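Long-range contacts in ThiJ/PfpI family protein (Francisella tularensis subsp. novicida, PDB 4P5P), which probably acts as a glyoxalase III-type enzyme of the DJ-1/PfpI family and is regarded as a virulence factor: residues 6-11 against 26-31; 43-48 against 81-86; 153-158 against 183-188. All blocks are in the same frame, centred on the assembly; numbering follows the deposited sequence. Where two conformers were deposited one is given.

Interaction 1: residues 6-11 against 26-31; sequences MVTTSH and SELTHP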
loop_
_atom_site.group_PDB
_atom_site.type_symbol
_atom_site.label_atom_id
_atom_site.label_comp_id
_atom_site.label_asym_id
_atom_site.label_seq_id
_atom_site.Cartn_x
_atom_site.Cartn_y
_atom_site.Cartn_z
ATOM N N MET A 6 -7.155 -1.084 -5.235
ATOM C CA MET A 6 -6.214 -1.508 -4.210
ATOM C C MET A 6 -5.173 -2.397 -4.876
ATOM O O MET A 6 -5.518 -3.270 -5.684
ATOM C CB MET A 6 -6.927 -2.241 -3.068
ATOM C CG MET A 6 -7.880 -1.352 -2.280
ATOM S SD MET A 6 -8.464 -2.126 -0.760
ATOM C CE MET A 6 -6.986 -2.088 0.242
ATOM N N VAL A 7 -3.909 -2.150 -4.538
ATOM C CA VAL A 7 -2.758 -2.779 -5.162
ATOM C C VAL A 7 -1.889 -3.511 -4.144
ATOM O O VAL A 7 -1.493 -2.947 -3.126
ATOM C CB VAL A 7 -1.878 -1.722 -5.879
ATOM C CG1 VAL A 7 -0.696 -2.368 -6.580
ATOM C CG2 VAL A 7 -2.694 -0.933 -6.885
ATOM N N THR A 8 -1.557 -4.767 -4.447
ATOM C CA THR A 8 -0.690 -5.568 -3.594
ATOM C C THR A 8 0.600 -5.937 -4.285
ATOM O O THR A 8 0.686 -5.943 -5.521
ATOM C CB THR A 8 -1.323 -6.896 -3.161
ATOM O OG1 THR A 8 -1.254 -7.827 -4.251
ATOM C CG2 THR A 8 -2.765 -6.711 -2.715
ATOM N N THR A 9 1.594 -6.254 -3.468
ATOM C CA THR A 9 2.812 -6.882 -3.936
ATOM C C THR A 9 2.547 -8.262 -4.551
ATOM O O THR A 9 1.528 -8.890 -4.261
ATOM C CB THR A 9 3.821 -7.027 -2.765
ATOM O OG1 THR A 9 5.085 -7.474 -3.254
ATOM C CG2 THR A 9 3.306 -8.012 -1.733
ATOM N N SER A 10 3.499 -8.705 -5.384
ATOM C CA SER A 10 3.551 -10.070 -5.916
ATOM C C SER A 10 4.825 -10.798 -5.471
ATOM O O SER A 10 5.060 -11.958 -5.844
ATOM C CB SER A 10 3.474 -10.041 -7.448
ATOM O OG SER A 10 2.174 -9.664 -7.875
ATOM N N HIS A 11 5.658 -10.102 -4.696
ATOM C CA HIS A 11 6.971 -10.614 -4.308
ATOM C C HIS A 11 6.931 -11.450 -3.038
ATOM O O HIS A 11 6.522 -10.958 -1.988
ATOM C CB HIS A 11 7.945 -9.467 -4.115
ATOM C CG HIS A 11 9.370 -9.909 -4.038
ATOM N ND1 HIS A 11 10.157 -10.087 -5.156
ATOM C CD2 HIS A 11 10.145 -10.232 -2.976
ATOM C CE1 HIS A 11 11.357 -10.488 -4.780
ATOM N NE2 HIS A 11 11.373 -10.598 -3.464
ATOM N N SER A 26 -3.982 -7.928 6.588
ATOM C CA SER A 26 -4.970 -7.000 7.124
ATOM C C SER A 26 -4.874 -5.597 6.515
ATOM O O SER A 26 -5.808 -4.828 6.639
ATOM C CB SER A 26 -4.855 -6.906 8.650
ATOM O OG SER A 26 -3.588 -6.412 9.050
ATOM N N GLU A 27 -3.758 -5.258 5.874
ATOM C CA GLU A 27 -3.653 -3.969 5.201
ATOM C C GLU A 27 -4.408 -3.942 3.875
ATOM O O GLU A 27 -4.622 -2.872 3.309
ATOM C CB GLU A 27 -2.187 -3.600 4.999
ATOM C CG GLU A 27 -1.549 -3.265 6.352
ATOM C CD GLU A 27 -0.066 -3.063 6.326
ATOM O OE1 GLU A 27 0.507 -2.885 7.420
ATOM O OE2 GLU A 27 0.534 -3.085 5.250
ATOM N N LEU A 28 -4.792 -5.131 3.395
ATOM C CA LEU A 28 -5.762 -5.260 2.320
ATOM C C LEU A 28 -7.169 -5.374 2.904
ATOM O O LEU A 28 -8.060 -4.613 2.532
ATOM C CB LEU A 28 -5.443 -6.477 1.434
ATOM C CG LEU A 28 -6.468 -6.817 0.344
ATOM C CD1 LEU A 28 -6.640 -5.660 -0.649
ATOM C CD2 LEU A 28 -6.072 -8.080 -0.388
ATOM N N THR A 29 -7.369 -6.298 3.837
ATOM C CA THR A 29 -8.731 -6.653 4.222
ATOM C C THR A 29 -9.385 -5.609 5.131
ATOM O O THR A 29 -10.571 -5.370 5.011
ATOM C CB THR A 29 -8.789 -8.031 4.905
ATOM O OG1 THR A 29 -8.198 -7.959 6.201
ATOM C CG2 THR A 29 -8.051 -9.058 4.088
ATOM N N HIS A 30 -8.634 -4.974 6.026
ATOM C CA HIS A 30 -9.279 -4.035 6.930
ATOM C C HIS A 30 -9.703 -2.768 6.176
ATOM O O HIS A 30 -10.841 -2.339 6.318
ATOM C CB HIS A 30 -8.386 -3.719 8.141
ATOM C CG HIS A 30 -8.248 -4.873 9.090
ATOM N ND1 HIS A 30 -7.908 -4.715 10.418
ATOM C CD2 HIS A 30 -8.434 -6.205 8.908
ATOM C CE1 HIS A 30 -7.864 -5.898 11.002
ATOM N NE2 HIS A 30 -8.182 -6.821 10.109
ATOM N N PRO A 31 -8.834 -2.200 5.323
ATOM C CA PRO A 31 -9.347 -1.071 4.535
ATOM C C PRO A 31 -10.441 -1.476 3.534
ATOM O O PRO A 31 -11.364 -0.698 3.287
ATOM C CB PRO A 31 -8.089 -0.538 3.833
ATOM C CG PRO A 31 -6.961 -1.018 4.671
ATOM C CD PRO A 31 -7.383 -2.364 5.158
#
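In the beta-alpha-beta unit formed by strand 2-8, helix 26-35 and strand 40-46, M6 of the first strand packs against L28 and P31 of the helix that covers it. The flavodoxin-like fold relies on such layers, with a helix laid almost antiparallel to its strand; here the two short axes come within 9.7 Å at an angle of 164°. No hydrogen bond crosses the gap. The joint is a buried one in which a methionine methyl packs both on a leucine side chain and on the helix backbone.

M6 contributes the largest share. Its chain turns at the last torsion (chi3 71°), which swings the terminal methyl under the helix: CE lies 3.7 Å from CD1 of L28 and 4.1 Å from CB of P31. Its closest approach is to the backbone, with M6 CE 3.6 Å from L28 O. L28 answers with a forked tip. With its CG opposite the backbone N (chi1 174°), the side chain drops towards the sheet, where CD1 also faces M6 SD at 4.0 Å while CD2 goes to CG2 of T8, 4.3 Å away. M6 and T8 thus serve one face of the strand, and V7 between them points to the other, towards I96 and F98. F69 of helix 64-71 and I44 of strand 40-46 add to the packing around L28.

On the same helix, E27 OE1 lies close to the sulfinic acid into which the cysteine at position 132 has been oxidised. The helix is kinked at P31, which has no N-H to give to the turn before; E27 O has no hydrogen-bond partner in the model, and the methyl CE of M6 lies 4.0 Å from that oxygen.

Interaction 2: residues 43-48 against 81-86; sequences DIVSIM and NSTSLR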
loop_
_atom_site.group_PDB
_atom_site.type_symbol
_atom_site.label_atom_id
_atom_site.label_comp_id
_atom_site.label_asym_id
_atom_site.label_seq_id
_atom_site.Cartn_x
_atom_site.Cartn_y
_atom_site.Cartn_z
ATOM N N ASP A 43 -11.813 -2.592 -6.465
ATOM C CA ASP A 43 -11.163 -3.619 -7.273
ATOM C C ASP A 43 -9.760 -3.834 -6.740
ATOM O O ASP A 43 -9.124 -2.900 -6.289
ATOM C CB ASP A 43 -11.117 -3.220 -8.747
ATOM C CG ASP A 43 -12.496 -3.117 -9.370
ATOM O OD1 ASP A 43 -13.438 -3.785 -8.898
ATOM O OD2 ASP A 43 -12.636 -2.383 -10.369
ATOM N N ILE A 44 -9.300 -5.073 -6.784
ATOM C CA ILE A 44 -7.995 -5.456 -6.269
ATOM C C ILE A 44 -7.123 -5.993 -7.391
ATOM O O ILE A 44 -7.589 -6.792 -8.207
ATOM C CB ILE A 44 -8.144 -6.529 -5.171
ATOM C CG1 ILE A 44 -8.953 -5.972 -3.995
ATOM C CG2 ILE A 44 -6.785 -7.027 -4.686
ATOM C CD1 ILE A 44 -9.454 -7.038 -3.031
ATOM N N VAL A 45 -5.875 -5.545 -7.425
ATOM C CA VAL A 45 -4.871 -6.072 -8.344
ATOM C C VAL A 45 -3.558 -6.302 -7.623
ATOM O O VAL A 45 -3.325 -5.759 -6.538
ATOM C CB VAL A 45 -4.610 -5.133 -9.536
ATOM C CG1 VAL A 45 -5.872 -4.974 -10.363
ATOM C CG2 VAL A 45 -4.080 -3.783 -9.071
ATOM N N SER A 46 -2.699 -7.107 -8.231
ATOM C CA SER A 46 -1.332 -7.254 -7.771
ATOM C C SER A 46 -0.386 -6.804 -8.862
ATOM O O SER A 46 -0.794 -6.561 -9.989
ATOM C CB SER A 46 -1.036 -8.699 -7.386
ATOM O OG SER A 46 -1.046 -9.555 -8.519
ATOM N N ILE A 47 0.880 -6.688 -8.528
ATOM C CA ILE A 47 1.868 -6.274 -9.514
ATOM C C ILE A 47 1.906 -7.234 -10.701
ATOM O O ILE A 47 1.850 -6.801 -11.852
ATOM C CB ILE A 47 3.254 -6.178 -8.876
ATOM C CG1 ILE A 47 3.292 -5.046 -7.844
ATOM C CG2 ILE A 47 4.324 -5.935 -9.942
ATOM C CD1 ILE A 47 2.980 -3.642 -8.391
ATOM N N MET A 48 1.989 -8.530 -10.440
ATOM C CA MET A 48 2.240 -9.492 -11.514
ATOM C C MET A 48 0.971 -10.211 -11.951
ATOM O O MET A 48 0.942 -10.851 -12.999
ATOM C CB MET A 48 3.284 -10.522 -11.080
ATOM C CG MET A 48 4.706 -9.980 -10.955
ATOM S SD MET A 48 5.436 -9.378 -12.492
ATOM C CE MET A 48 5.152 -10.761 -13.588
ATOM N N ASN A 81 -6.025 -15.826 -8.369
ATOM C CA ASN A 81 -6.020 -15.470 -9.789
ATOM C C ASN A 81 -6.226 -13.973 -9.951
ATOM O O ASN A 81 -7.162 -13.528 -10.607
ATOM C CB ASN A 81 -7.122 -16.232 -10.553
ATOM C CG ASN A 81 -6.798 -17.699 -10.741
ATOM O OD1 ASN A 81 -5.727 -18.060 -11.248
ATOM N ND2 ASN A 81 -7.724 -18.556 -10.332
ATOM N N SER A 82 -5.343 -13.187 -9.361
ATOM C CA SER A 82 -5.503 -11.743 -9.426
ATOM C C SER A 82 -5.187 -11.183 -10.808
ATOM O O SER A 82 -4.373 -11.723 -11.567
ATOM C CB SER A 82 -4.626 -11.054 -8.379
ATOM O OG SER A 82 -3.249 -11.127 -8.677
ATOM N N THR A 83 -5.847 -10.080 -11.107
ATOM C CA THR A 83 -5.511 -9.256 -12.252
ATOM C C THR A 83 -4.227 -8.468 -11.956
ATOM O O THR A 83 -3.996 -8.037 -10.815
ATOM C CB THR A 83 -6.675 -8.314 -12.569
ATOM O OG1 THR A 83 -7.846 -9.094 -12.840
ATOM C CG2 THR A 83 -6.358 -7.424 -13.753
ATOM N N SER A 84 -3.379 -8.303 -12.969
ATOM C CA SER A 84 -2.180 -7.488 -12.846
ATOM C C SER A 84 -2.510 -5.999 -12.981
ATOM O O SER A 84 -3.397 -5.604 -13.745
ATOM C CB SER A 84 -1.151 -7.873 -13.911
ATOM O OG SER A 84 -0.077 -6.938 -13.929
ATOM N N LEU A 85 -1.770 -5.179 -12.246
ATOM C CA LEU A 85 -1.839 -3.730 -12.382
ATOM C C LEU A 85 -1.692 -3.276 -13.838
ATOM O O LEU A 85 -2.326 -2.318 -14.264
ATOM C CB LEU A 85 -0.754 -3.091 -11.515
ATOM C CG LEU A 85 -0.695 -1.565 -11.477
ATOM C CD1 LEU A 85 -1.935 -0.985 -10.826
ATOM C CD2 LEU A 85 0.571 -1.113 -10.763
ATOM N N ARG A 86 -0.868 -3.969 -14.609
ATOM C CA ARG A 86 -0.636 -3.546 -15.992
ATOM C C ARG A 86 -1.895 -3.637 -16.843
ATOM O O ARG A 86 -1.947 -3.041 -17.917
ATOM C CB ARG A 86 0.471 -4.372 -16.640
ATOM C CG ARG A 86 0.056 -5.759 -17.065
ATOM C CD ARG A 86 1.235 -6.569 -17.646
ATOM N NE ARG A 86 2.217 -6.885 -16.624
ATOM C CZ ARG A 86 2.234 -7.996 -15.884
ATOM N NH1 ARG A 86 1.337 -8.968 -16.045
ATOM N NH2 ARG A 86 3.174 -8.137 -14.973
HETATM O O HOH W 1 -7.769 -9.226 -9.177
#
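S84 OG is held by two bonds: it donates to I47 O across the contact at 2.8 Å and accepts the backbone N-H of R86 at 3.1 Å, the latter closing an ST turn. The hydroxyl approaches the I47 carbonyl from above its plane, 42° out of it, a position reached with OG swung opposite the backbone N (chi1 171°). R86 folds back at chi3 (68°), which brings the centre of its guanidinium under S84 OG, 3.2 Å from the plane.

Next to this grip the backbones pair in parallel, S46 opposite S84. S46 N donates to T83 O at 3.0 Å, and S46 O receives L85 N at 2.8 Å. One step earlier direct backbone bonding gives way to a water, which donates to I44 O at 2.6 Å and accepts from T83 N at 2.9 Å. S46 OG and S82 OG meet hydroxyl to hydroxyl at 2.7 Å; S82 OG is also bonded to G50 O.

V45 lies with T83 on the face away from S46 and S84, and its CG2 touches CD1 of L85. Strand 83-84 is a short, weakly bonded edge strand of the large sheet, added to the side of strand 40-46, whose other neighbour is strand 2-8. V45 rests on L5 and V7 of strand 2-8, while L85 touches L5 and also I114 and K117 of helix 112-123.

Interaction 3: residues 153-158 against 183-188; sequences KEVTGF and AGAKYS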
loop_
_atom_site.group_PDB
_atom_site.type_symbol
_atom_site.label_atom_id
_atom_site.label_comp_id
_atom_site.label_asym_id
_atom_site.label_seq_id
_atom_site.Cartn_x
_atom_site.Cartn_y
_atom_site.Cartn_z
ATOM N N LYS A 153 6.152 17.157 0.837
ATOM C CA LYS A 153 4.884 16.699 1.394
ATOM C C LYS A 153 5.108 15.902 2.671
ATOM O O LYS A 153 6.110 15.206 2.817
ATOM C CB LYS A 153 4.116 15.879 0.358
ATOM C CG LYS A 153 3.654 16.755 -0.807
ATOM C CD LYS A 153 2.678 16.066 -1.723
ATOM C CE LYS A 153 2.156 17.029 -2.791
ATOM N NZ LYS A 153 3.250 17.621 -3.619
ATOM N N GLU A 154 4.166 16.040 3.601
ATOM C CA GLU A 154 4.208 15.303 4.852
ATOM C C GLU A 154 3.732 13.876 4.635
ATOM O O GLU A 154 2.613 13.651 4.176
ATOM C CB GLU A 154 3.358 16.000 5.909
ATOM C CG GLU A 154 3.803 17.433 6.112
ATOM C CD GLU A 154 3.137 18.110 7.278
ATOM O OE1 GLU A 154 3.369 19.326 7.462
ATOM O OE2 GLU A 154 2.383 17.434 8.009
ATOM N N VAL A 155 4.613 12.934 4.938
ATOM C CA VAL A 155 4.330 11.514 4.794
ATOM C C VAL A 155 4.801 10.736 6.017
ATOM O O VAL A 155 5.596 11.226 6.835
ATOM C CB VAL A 155 5.016 10.902 3.531
ATOM C CG1 VAL A 155 4.649 11.666 2.274
ATOM C CG2 VAL A 155 6.542 10.843 3.702
ATOM N N THR A 156 4.290 9.518 6.138
ATOM C CA THR A 156 4.848 8.525 7.033
ATOM C C THR A 156 4.943 7.200 6.287
ATOM O O THR A 156 4.780 7.163 5.056
ATOM C CB THR A 156 4.003 8.386 8.329
ATOM O OG1 THR A 156 4.685 7.552 9.270
ATOM C CG2 THR A 156 2.621 7.814 8.035
ATOM N N GLY A 157 5.219 6.135 7.029
ATOM C CA GLY A 157 5.455 4.812 6.475
ATOM C C GLY A 157 6.213 4.017 7.521
ATOM O O GLY A 157 6.573 4.568 8.558
ATOM N N PHE A 158 6.444 2.730 7.272
ATOM C CA PHE A 158 7.080 1.854 8.256
ATOM C C PHE A 158 8.417 2.447 8.717
ATOM O O PHE A 158 9.297 2.731 7.906
ATOM C CB PHE A 158 7.269 0.460 7.653
ATOM C CG PHE A 158 7.400 -0.648 8.664
ATOM C CD1 PHE A 158 6.281 -1.161 9.312
ATOM C CD2 PHE A 158 8.632 -1.204 8.942
ATOM C CE1 PHE A 158 6.402 -2.204 10.223
ATOM C CE2 PHE A 158 8.753 -2.239 9.840
ATOM C CZ PHE A 158 7.638 -2.740 10.480
ATOM N N ALA A 183 13.949 11.403 -1.095
ATOM C CA ALA A 183 13.046 11.842 -2.154
ATOM C C ALA A 183 12.546 13.277 -1.953
ATOM O O ALA A 183 11.915 13.852 -2.841
ATOM C CB ALA A 183 11.875 10.899 -2.261
ATOM N N GLY A 184 12.808 13.833 -0.776
ATOM C CA GLY A 184 12.434 15.203 -0.474
ATOM C C GLY A 184 11.171 15.340 0.356
ATOM O O GLY A 184 10.711 16.449 0.628
ATOM N N ALA A 185 10.591 14.215 0.753
ATOM C CA ALA A 185 9.398 14.250 1.596
ATOM C C ALA A 185 9.745 14.638 3.032
ATOM O O ALA A 185 10.901 14.517 3.464
ATOM C CB ALA A 185 8.680 12.902 1.576
ATOM N N LYS A 186 8.732 15.124 3.747
ATOM C CA LYS A 186 8.843 15.426 5.171
ATOM C C LYS A 186 8.323 14.220 5.922
ATOM O O LYS A 186 7.111 14.079 6.104
ATOM C CB LYS A 186 8.048 16.685 5.515
ATOM C CG LYS A 186 8.554 17.919 4.773
ATOM C CD LYS A 186 7.626 19.104 4.912
ATOM C CE LYS A 186 8.079 20.237 4.003
ATOM N NZ LYS A 186 7.171 21.414 4.084
ATOM N N TYR A 187 9.241 13.345 6.329
ATOM C CA TYR A 187 8.901 12.110 7.015
ATOM C C TYR A 187 8.731 12.314 8.505
ATOM O O TYR A 187 9.537 12.984 9.142
ATOM C CB TYR A 187 9.968 11.034 6.791
ATOM C CG TYR A 187 9.605 9.727 7.482
ATOM C CD1 TYR A 187 9.946 9.501 8.807
ATOM C CD2 TYR A 187 8.863 8.748 6.826
ATOM C CE1 TYR A 187 9.596 8.342 9.450
ATOM C CE2 TYR A 187 8.509 7.568 7.468
ATOM C CZ TYR A 187 8.875 7.379 8.794
ATOM O OH TYR A 187 8.554 6.241 9.494
ATOM N N SER A 188 7.684 11.711 9.049
ATOM C CA SER A 188 7.515 11.639 10.500
ATOM C C SER A 188 6.891 10.311 10.884
ATOM O O SER A 188 6.339 9.604 10.039
ATOM C CB SER A 188 6.654 12.787 11.027
ATOM O OG SER A 188 5.310 12.668 10.609
#
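Y187 runs its CD2-CE2 side past the backbone of T156 and G157. From CB, which projects on the same face of the small sheet as V155, the side chain leaves with CG opposite the backbone N (chi1 -179°), directing the ring towards the residues that follow V155. CD2 passes T156 CA at 4.0 Å, and CE2 comes to 3.6 Å from G157 N. CZ lies 3.6 Å from G157 O, and the terminal OH donates to that carbonyl at 2.8 Å. The carbonyl oxygen sits in the plane of the ring at its edge, yet the hydroxyl stands 39° out of the carbonyl plane. L180 and V181 of helix 176-182 also touch the tyrosine.

Strands 154-155 and 186-187 form a two-stranded parallel sheet separate from the large one, with helices 160-165 and 176-182 in the connection between them. K186 N bonds to K153 O at 2.8 Å, V155 N to K186 O at 3.0 Å and S188 N to V155 O at 3.1 Å. T156 OG1 continues the row, donating to S188 O at 2.7 Å within the carbonyl plane. At the start of the pairing V155 CG2 packs on A185 CB. E154 and K153 direct their tips elsewhere, to K198 in a salt bridge and to I149 O. Cohesion across the two segments therefore rests on neutral bonds, with two hydroxyls gripping carbonyls after the short backbone ladder.

Overall arrangement
Interactions 1 and 2 are neighbours, their centres 11 Å apart, because strands 2-8 and 40-46 lie side by side in the large sheet. They also touch directly: M6 N is 2.9 Å from D43 O, and S10 OG is 2.8 Å from M48 N, probable hydrogen bonds both. Interaction 3 belongs to the separate two-stranded sheet. Its nearest atoms are about 6 Å from those of interaction 1, though their centres are 21 Å apart; interactions 2 and 3, centres 27 Å apart, lie on opposite sides of the chain's centre. Interactions 1 and 3 each have one residue near the oxidised cysteine at position 132, probably the family's nucleophile: E27 is close to it, and F158 meets the ring of the next residue, H133.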